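Local coordinates for protein flavohemoglobin (Malassezia yamatoensis, PDB 6O0A) that probably detoxifies nitric oxide by oxidising it at a heme, with electrons passed from NAD(P)H through a bound FAD, and is required for nitric oxide resistance, at residues V182-D188 / A319-L323. Residues are numbered along the deposited sequence; the frame is centred on the assembly and turned at random.
Sequences VTKDVVD and AEAPL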
# COMPACT_ATOMS: atom_id res chain seq x y z
N VAL A 182 -8.62 -21.54 2.08
CA VAL A 182 -7.77 -22.10 1.03
C VAL A 182 -6.42 -22.60 1.53
O VAL A 182 -5.80 -23.44 0.87
CB VAL A 182 -7.58 -21.10 -0.13
CG1 VAL A 182 -8.93 -20.80 -0.82
CG2 VAL A 182 -6.92 -19.82 0.33
N THR A 183 -5.93 -22.09 2.67
CA THR A 183 -4.81 -22.67 3.40
C THR A 183 -5.17 -22.65 4.88
O THR A 183 -6.26 -22.21 5.25
CB THR A 183 -3.49 -21.90 3.18
OG1 THR A 183 -3.58 -20.61 3.78
CG2 THR A 183 -3.18 -21.71 1.70
N LYS A 184 -4.24 -23.10 5.73
CA LYS A 184 -4.50 -23.11 7.17
C LYS A 184 -4.82 -21.73 7.71
O LYS A 184 -5.48 -21.62 8.75
CB LYS A 184 -3.30 -23.69 7.94
CG LYS A 184 -2.06 -22.81 7.92
CD LYS A 184 -0.80 -23.56 8.39
CE LYS A 184 -0.74 -23.70 9.89
NZ LYS A 184 0.55 -24.34 10.33
N ASP A 185 -4.38 -20.66 7.03
CA ASP A 185 -4.65 -19.33 7.56
C ASP A 185 -5.09 -18.30 6.53
O ASP A 185 -5.11 -17.10 6.85
CB ASP A 185 -3.41 -18.80 8.32
CG ASP A 185 -2.18 -18.67 7.45
OD1 ASP A 185 -2.24 -19.00 6.24
OD2 ASP A 185 -1.14 -18.24 7.98
N VAL A 186 -5.47 -18.70 5.31
CA VAL A 186 -5.91 -17.76 4.29
C VAL A 186 -7.35 -18.08 3.90
O VAL A 186 -7.69 -19.24 3.62
CB VAL A 186 -5.00 -17.79 3.05
CG1 VAL A 186 -5.57 -16.90 1.97
CG2 VAL A 186 -3.59 -17.34 3.44
N VAL A 187 -8.19 -17.04 3.85
CA VAL A 187 -9.59 -17.17 3.46
C VAL A 187 -9.82 -16.31 2.21
O VAL A 187 -9.53 -15.11 2.21
CB VAL A 187 -10.54 -16.76 4.60
CG1 VAL A 187 -11.99 -16.89 4.16
CG2 VAL A 187 -10.27 -17.63 5.83
N ASP A 188 -10.31 -16.95 1.15
CA ASP A 188 -10.60 -16.34 -0.14
C ASP A 188 -12.07 -15.92 -0.15
O ASP A 188 -12.96 -16.77 -0.02
CB ASP A 188 -10.28 -17.38 -1.23
CG ASP A 188 -10.51 -16.89 -2.65
OD1 ASP A 188 -10.85 -15.71 -2.85
OD2 ASP A 188 -10.33 -17.71 -3.59
N ALA A 319 1.46 -26.93 0.45
CA ALA A 319 0.14 -26.93 1.07
C ALA A 319 -0.23 -25.56 1.60
O ALA A 319 -1.41 -25.20 1.61
CB ALA A 319 0.08 -27.98 2.19
N GLU A 320 0.76 -24.78 2.02
CA GLU A 320 0.54 -23.45 2.57
C GLU A 320 0.66 -22.33 1.54
O GLU A 320 0.53 -21.16 1.91
CB GLU A 320 1.52 -23.21 3.72
CG GLU A 320 1.24 -24.02 4.97
CD GLU A 320 2.40 -23.95 5.95
OE1 GLU A 320 2.52 -22.94 6.67
OE2 GLU A 320 3.21 -24.90 5.97
N ALA A 321 0.89 -22.66 0.27
CA ALA A 321 1.00 -21.65 -0.78
C ALA A 321 -0.39 -21.19 -1.21
O ALA A 321 -1.09 -21.93 -1.91
CB ALA A 321 1.77 -22.21 -1.98
N PRO A 322 -0.82 -19.99 -0.82
CA PRO A 322 -2.20 -19.58 -1.15
C PRO A 322 -2.35 -19.36 -2.65
O PRO A 322 -1.50 -18.74 -3.28
CB PRO A 322 -2.39 -18.29 -0.36
CG PRO A 322 -1.04 -17.77 -0.11
CD PRO A 322 -0.10 -18.95 -0.07
N LEU A 323 -3.43 -19.90 -3.20
CA LEU A 323 -3.83 -19.66 -4.59
C LEU A 323 -2.84 -20.22 -5.60
O LEU A 323 -2.85 -19.82 -6.77
CB LEU A 323 -4.05 -18.16 -4.83
CG LEU A 323 -5.00 -17.52 -3.81
CD1 LEU A 323 -5.22 -16.05 -4.16
CD2 LEU A 323 -6.33 -18.28 -3.76
O HOH W 1 -3.31 -25.51 -0.40
O HOH W 2 -0.96 -19.82 3.93
O HOH W 3 -2.20 -24.59 4.62
O HOH W 4 2.82 -22.90 9.59
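Thr183 and Pro322 meet at the centre of a water-mediated interdomain contact, in which the turn between strands 171-181 and 186-193 of the antiparallel FAD-domain sheet, with the start of the latter strand, packs on the loop leading from strand 308-315 to helix 324-332 of the NAD-binding domain. No direct hydrogen bond spans the two segments, so methyl groups and ordered waters share the work. The methyl of Thr183 does most of the touching: CG2 lies 3.7 Å from Pro322 CA and reaches over the backbone of residues 319-321. With chi1 at 68°, CG2 is turned back beside its own backbone nitrogen and anti to the carbonyl carbon, while OG1 faces a water instead. That water lies 2.7 Å from Thr183 OG1 and donates to both Asp185 OD1 and the carbonyl of Glu320, so one molecule links the turn to the loop. A second accepts from Lys184 N and donates to Ala319 O. Farther along, both methyls of Val186 come up to Pro322 CB from one side, CG2 at 4.1 Å, the side chains crossing at about a right angle; Ile288 touches both residues. Leu323, at the N-cap position of helix 324-332, brings CD2 to 4.0 Å from Asp188 OD2, a carboxylate oxygen already engaged in a salt bridge with Arg235. At the outer end Lys184 CD rests against the Glu320 carboxylate, 3.8 Å from OE1. The charges do not pair directly: NZ stands 4.4 Å from Glu320 OE1, and a water accepting from NZ and donating to OE1 joins them, while OE2 is bonded to Ser317. Such chemistry implies an interface with solvent bridges at the end of Ala319 and Glu320 and close apolar packing from the Thr183 methyl along to Leu323, the lysine-glutamate attraction probably softened by the intervening water.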